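Long-range contacts in disulfide bond forming protein (DsbF) (Mycobacterium tuberculosis, PDB 3IOS), which probably oxidises reduced, unfolded secreted proteins to form their disulfide bonds, acting as an extracellular thiol oxidoreductase of the thioredoxin family: residues A[40-45]-A[120-125]; A[48-53]-A[77-82]. One frame throughout, in Å; residues are numbered along the deposited sequence. Where two conformers were deposited one is given.

In the fold
Both contacts belong to one thioredoxin fold, around its central strand 42-47. Contact 1 pairs the first part of that strand with its antiparallel neighbour 118-122 in the five-stranded mixed sheet, about 9 Å (centre to centre) from the middle of the chain. Contact 2 lies just past the strand's C-terminal end, where turn 48-51 leads into helix 52-67 and meets the loop after the parallel neighbour 72-77. The contact centres are about 22 Å apart, and contact 2 is nested within the loop that contact 1 closes. Segment 48-53 carries Cys51, the disulfide partner of Cys54 (the crystal mixes oxidised and reduced forms), though Cys51 does not touch 77-82; contact 1 is remote structural packing.

Contact 1 of 2, residues A[40-45]-A[120-125]; sequences KPAVLW and AFVDPH
Ala42 and Val122 face each other as an antiparallel hydrogen-bonded pair, and Leu44 and Ala120 repeat the arrangement two residues on; Val43 and Phe121 between them form the non-hydrogen-bonded pair. The evidence is four backbone bonds of similar length: Ala42 N to Val122 O is 2.9 Å, and its return bond, Val122 N to Ala42 O, is 2.8 Å. The two strand segments run at 167° with their axes 4.8 Å apart. Two CA-H...O contacts, from Pro41 CA to Val122 O and from Val43 CA to Ala120 O, give each of these carbonyls a second, softer partner.

Leu44 can be followed outward. Its CB lies 3.9 Å from Ala120 CB. With CG anti to the carbonyl carbon (chi1 -69°), the branch CD1 reaches obliquely across to Val122 CG2, at 3.8 Å, while also staying near the methyl and the carbonyl oxygen of Ala120; Val76 of strand 72-77 touches the same side chain. Val43 and Phe121 occupy the other face of the sheet and lie side by side, pointing the same way: Val43 CG2 is 3.8 Å from Phe121 CD2, and both methyls lie near CE2. Helix 137-147 covers this face, with Val144 on Val43 and Leu140 on Phe121. Just before strand 42-47 begins and just after 118-122 ends, Pro41 CD and Pro124 CG touch at 3.8 Å.

Every cross-strand polar bond here is made by backbone atoms, and the touching side chains are wholly apolar. The paired amides and carbonyls satisfy one another, as buried strands with hydrocarbon on both faces require; the prolines at the margin are partly exposed.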
loop_
_atom_site.group_PDB
_atom_site.type_symbol
_atom_site.label_atom_id
_atom_site.label_comp_id
_atom_site.label_asym_id
_atom_site.label_seq_id
_atom_site.Cartn_x
_atom_site.Cartn_y
_atom_site.Cartn_z
ATOM N N LYS A 40 10.422 -9.932 4.435
ATOM C CA LYS A 40 10.856 -8.553 4.564
ATOM C C LYS A 40 9.715 -7.699 5.097
ATOM O O LYS A 40 8.547 -8.058 4.974
ATOM C CB LYS A 40 11.314 -8.031 3.201
ATOM C CG LYS A 40 10.217 -8.022 2.151
ATOM C CD LYS A 40 10.785 -8.018 0.737
ATOM C CE LYS A 40 11.498 -9.327 0.431
ATOM N NZ LYS A 40 11.871 -9.440 -1.006
ATOM N N PRO A 41 10.043 -6.565 5.727
ATOM C CA PRO A 41 8.980 -5.708 6.253
ATOM C C PRO A 41 8.304 -4.989 5.094
ATOM O O PRO A 41 8.967 -4.540 4.162
ATOM C CB PRO A 41 9.738 -4.757 7.175
ATOM C CG PRO A 41 11.063 -4.619 6.475
ATOM C CD PRO A 41 11.374 -6.038 6.078
ATOM N N ALA A 42 6.980 -4.902 5.132
ATOM C CA ALA A 42 6.270 -4.225 4.059
ATOM C C ALA A 42 5.029 -3.523 4.571
ATOM O O ALA A 42 4.479 -3.874 5.615
ATOM C CB ALA A 42 5.891 -5.229 2.962
ATOM N N VAL A 43 4.610 -2.503 3.839
ATOM C CA VAL A 43 3.409 -1.771 4.198
ATOM C C VAL A 43 2.582 -1.587 2.942
ATOM O O VAL A 43 3.080 -1.073 1.945
ATOM C CB VAL A 43 3.727 -0.377 4.761
ATOM C CG1 VAL A 43 2.429 0.379 5.033
ATOM C CG2 VAL A 43 4.540 -0.504 6.036
ATOM N N LEU A 44 1.331 -2.030 2.984
ATOM C CA LEU A 44 0.442 -1.844 1.849
ATOM C C LEU A 44 -0.518 -0.732 2.238
ATOM O O LEU A 44 -1.168 -0.783 3.285
ATOM C CB LEU A 44 -0.323 -3.133 1.524
ATOM C CG LEU A 44 0.577 -4.236 0.953
ATOM C CD1 LEU A 44 0.838 -5.278 2.034
ATOM C CD2 LEU A 44 -0.075 -4.880 -0.260
ATOM N N TRP A 45 -0.580 0.293 1.399
ATOM C CA TRP A 45 -1.434 1.439 1.636
ATOM C C TRP A 45 -2.567 1.426 0.616
ATOM O O TRP A 45 -2.334 1.589 -0.584
ATOM C CB TRP A 45 -0.583 2.705 1.520
ATOM C CG TRP A 45 -1.332 3.982 1.429
ATOM C CD1 TRP A 45 -2.346 4.403 2.239
ATOM C CD2 TRP A 45 -1.100 5.040 0.494
ATOM N NE1 TRP A 45 -2.758 5.656 1.868
ATOM C CE2 TRP A 45 -2.009 6.072 0.799
ATOM C CE3 TRP A 45 -0.205 5.218 -0.570
ATOM C CZ2 TRP A 45 -2.058 7.272 0.074
ATOM C CZ3 TRP A 45 -0.253 6.415 -1.293
ATOM C CH2 TRP A 45 -1.174 7.423 -0.964
ATOM N N ALA A 120 -1.887 -2.144 5.578
ATOM C CA ALA A 120 -1.622 -3.524 5.955
ATOM C C ALA A 120 -0.145 -3.583 6.297
ATOM O O ALA A 120 0.703 -3.264 5.463
ATOM C CB ALA A 120 -1.946 -4.473 4.815
ATOM N N PHE A 121 0.163 -3.962 7.533
ATOM C CA PHE A 121 1.552 -4.051 7.960
ATOM C C PHE A 121 1.992 -5.503 7.943
ATOM O O PHE A 121 1.358 -6.367 8.545
ATOM C CB PHE A 121 1.721 -3.431 9.355
ATOM C CG PHE A 121 1.359 -1.970 9.402
ATOM C CD1 PHE A 121 0.046 -1.568 9.630
ATOM C CD2 PHE A 121 2.318 -0.997 9.133
ATOM C CE1 PHE A 121 -0.306 -0.218 9.589
ATOM C CE2 PHE A 121 1.972 0.354 9.089
ATOM C CZ PHE A 121 0.656 0.743 9.317
ATOM N N VAL A 122 3.073 -5.760 7.218
ATOM C CA VAL A 122 3.604 -7.103 7.077
ATOM C C VAL A 122 4.983 -7.192 7.705
ATOM O O VAL A 122 5.893 -6.481 7.288
ATOM C CB VAL A 122 3.730 -7.475 5.589
ATOM C CG1 VAL A 122 4.158 -8.923 5.451
ATOM C CG2 VAL A 122 2.406 -7.219 4.874
ATOM N N ASP A 123 5.153 -8.050 8.709
ATOM C CA ASP A 123 6.471 -8.170 9.315
ATOM C C ASP A 123 7.250 -9.233 8.537
ATOM O O ASP A 123 6.673 -9.958 7.721
ATOM C CB ASP A 123 6.363 -8.486 10.826
ATOM C CG ASP A 123 5.921 -9.906 11.123
ATOM O OD1 ASP A 123 5.547 -10.162 12.289
ATOM O OD2 ASP A 123 5.955 -10.773 10.230
ATOM N N PRO A 124 8.571 -9.328 8.751
ATOM C CA PRO A 124 9.384 -10.315 8.034
ATOM C C PRO A 124 8.961 -11.774 8.172
ATOM O O PRO A 124 9.341 -12.611 7.355
ATOM C CB PRO A 124 10.787 -10.063 8.580
ATOM C CG PRO A 124 10.764 -8.594 8.875
ATOM C CD PRO A 124 9.428 -8.443 9.560
ATOM N N HIS A 125 8.182 -12.083 9.202
ATOM C CA HIS A 125 7.729 -13.454 9.405
ATOM C C HIS A 125 6.456 -13.738 8.620
ATOM O O HIS A 125 5.975 -14.869 8.594
ATOM C CB HIS A 125 7.490 -13.724 10.891
ATOM C CG HIS A 125 8.731 -13.649 11.724
ATOM N ND1 HIS A 125 9.878 -14.352 11.416
ATOM C CD2 HIS A 125 9.002 -12.969 12.864
ATOM C CE1 HIS A 125 10.799 -14.107 12.329
ATOM N NE2 HIS A 125 10.295 -13.271 13.219
#

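Contact 2 of 2, residues A[48-53]-A[77-82]; sequences APWCPT and AGLDQV
The backbones of Ala48 and Gly78 come closest, with CA atoms 5.2 Å apart, just where 48-51 folds into a type I turn closed by Cys51 N to Ala48 O at 3.1 Å. Beside this approach, Ala48 CA makes a CA-H...O contact with Gly78 O.

Trp50 makes the only hydrogen bond across the two segments. Its NE1 donates to Leu79 O at 2.9 Å in a nearly straight bond (165° at the hydrogen). The acceptor lies almost in the indole plane, but the donor stands above the carbonyl plane. CG sits between the backbone N and the carbonyl carbon (chi1 47°), which folds the indole back over the turn, with Ala48 CB under one face toward its rim. At the ring edge, CD1 meets Asp80 OD1 at 3.5 Å. Separately, CZ2 touches Leu79 CD1 at 3.7 Å, the two side chains crossing at a slant. The Asp80 carboxylate is turned 44° from the ring. Its other oxygen, OD2, accepts Gln81 N at 2.7 Å on the anti side, a bond that restrains the rotation of the group. Pro49 CD packs on Asp80 CB at 3.8 Å, while Ala84, Met85 and Phe88 of helix 82-91 also touch this proline.

Cys51 then occupies the N-cap of helix 52-67, and with Cys54 it makes up the redox-active pair, present here in a mixture of oxidised and reduced forms. Trp50 directly precedes this first cysteine, giving the WCxxC active-site motif of the thioredoxin fold.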
loop_
_atom_site.group_PDB
_atom_site.type_symbol
_atom_site.label_atom_id
_atom_site.label_comp_id
_atom_site.label_asym_id
_atom_site.label_seq_id
_atom_site.Cartn_x
_atom_site.Cartn_y
_atom_site.Cartn_z
ATOM N N ALA A 48 -7.794 5.485 -2.799
ATOM C CA ALA A 48 -8.690 5.734 -3.931
ATOM C C ALA A 48 -8.322 7.154 -4.358
ATOM O O ALA A 48 -8.156 8.032 -3.518
ATOM C CB ALA A 48 -10.153 5.662 -3.491
ATOM N N PRO A 49 -8.200 7.399 -5.671
ATOM C CA PRO A 49 -7.833 8.718 -6.198
ATOM C C PRO A 49 -8.708 9.892 -5.770
ATOM O O PRO A 49 -8.214 11.006 -5.587
ATOM C CB PRO A 49 -7.881 8.516 -7.717
ATOM C CG PRO A 49 -7.725 7.044 -7.896
ATOM C CD PRO A 49 -8.521 6.472 -6.767
ATOM N N TRP A 50 -10.003 9.635 -5.617
ATOM C CA TRP A 50 -10.965 10.667 -5.254
ATOM C C TRP A 50 -11.112 10.880 -3.758
ATOM O O TRP A 50 -11.884 11.760 -3.325
ATOM C CB TRP A 50 -12.325 10.316 -5.862
ATOM C CG TRP A 50 -12.695 8.881 -5.624
ATOM C CD1 TRP A 50 -12.576 7.845 -6.503
ATOM C CD2 TRP A 50 -13.160 8.314 -4.395
ATOM N NE1 TRP A 50 -12.936 6.666 -5.900
ATOM C CE2 TRP A 50 -13.307 6.926 -4.606
ATOM C CE3 TRP A 50 -13.479 8.845 -3.136
ATOM C CZ2 TRP A 50 -13.740 6.055 -3.600
ATOM C CZ3 TRP A 50 -13.908 7.981 -2.136
ATOM C CH2 TRP A 50 -14.042 6.600 -2.379
ATOM N N CYS A 51 -10.416 10.130 -2.949
ATOM C CA CYS A 51 -10.547 10.261 -1.525
ATOM C C CYS A 51 -9.689 11.399 -0.958
ATOM O O CYS A 51 -8.440 11.344 -1.008
ATOM C CB CYS A 51 -10.081 8.841 -1.000
ATOM S SG CYS A 51 -10.398 8.828 0.850
ATOM N N PRO A 52 -10.343 12.402 -0.414
ATOM C CA PRO A 52 -9.645 13.522 0.182
ATOM C C PRO A 52 -8.705 13.172 1.298
ATOM O O PRO A 52 -7.669 13.817 1.469
ATOM C CB PRO A 52 -10.791 14.444 0.613
ATOM C CG PRO A 52 -11.895 13.487 0.917
ATOM C CD PRO A 52 -11.801 12.511 -0.229
ATOM N N THR A 53 -9.065 12.154 2.061
ATOM C CA THR A 53 -8.216 11.716 3.158
ATOM C C THR A 53 -6.945 11.098 2.577
ATOM O O THR A 53 -5.848 11.341 3.080
ATOM C CB THR A 53 -8.942 10.694 4.051
ATOM O OG1 THR A 53 -10.124 11.297 4.593
ATOM C CG2 THR A 53 -8.047 10.245 5.193
ATOM N N ALA A 77 -4.191 1.039 -5.252
ATOM C CA ALA A 77 -5.267 1.921 -5.686
ATOM C C ALA A 77 -6.496 1.149 -6.124
ATOM O O ALA A 77 -6.397 0.171 -6.862
ATOM C CB ALA A 77 -4.784 2.806 -6.818
ATOM N N GLY A 78 -7.656 1.600 -5.669
ATOM C CA GLY A 78 -8.890 0.943 -6.038
ATOM C C GLY A 78 -10.046 1.911 -6.189
ATOM O O GLY A 78 -9.898 3.120 -5.992
ATOM N N LEU A 79 -11.196 1.363 -6.570
ATOM C CA LEU A 79 -12.433 2.122 -6.728
ATOM C C LEU A 79 -12.395 3.222 -7.781
ATOM O O LEU A 79 -13.010 4.274 -7.613
ATOM C CB LEU A 79 -12.851 2.711 -5.375
ATOM C CG LEU A 79 -12.989 1.690 -4.241
ATOM C CD1 LEU A 79 -13.556 2.370 -3.004
ATOM C CD2 LEU A 79 -13.898 0.548 -4.681
ATOM N N ASP A 80 -11.673 2.975 -8.864
ATOM C CA ASP A 80 -11.577 3.941 -9.949
ATOM C C ASP A 80 -10.797 3.297 -11.083
ATOM O O ASP A 80 -10.432 2.124 -10.993
ATOM C CB ASP A 80 -10.883 5.215 -9.462
ATOM C CG ASP A 80 -11.354 6.454 -10.204
ATOM O OD1 ASP A 80 -11.201 7.568 -9.661
ATOM O OD2 ASP A 80 -11.872 6.312 -11.332
ATOM N N GLN A 81 -10.553 4.051 -12.148
ATOM C CA GLN A 81 -9.811 3.531 -13.287
ATOM C C GLN A 81 -8.401 4.111 -13.324
ATOM O O GLN A 81 -8.086 5.060 -12.604
ATOM C CB GLN A 81 -10.558 3.845 -14.587
ATOM C CG GLN A 81 -11.974 3.278 -14.612
ATOM C CD GLN A 81 -12.007 1.757 -14.587
ATOM O OE1 GLN A 81 -12.995 1.154 -14.166
ATOM N NE2 GLN A 81 -10.931 1.131 -15.054
ATOM N N VAL A 82 -7.557 3.530 -14.169
ATOM C CA VAL A 82 -6.166 3.943 -14.297
ATOM C C VAL A 82 -5.897 5.442 -14.450
ATOM O O VAL A 82 -5.053 5.995 -13.747
ATOM C CB VAL A 82 -5.481 3.181 -15.462
ATOM C CG1 VAL A 82 -4.077 3.724 -15.696
ATOM C CG2 VAL A 82 -5.416 1.697 -15.133
#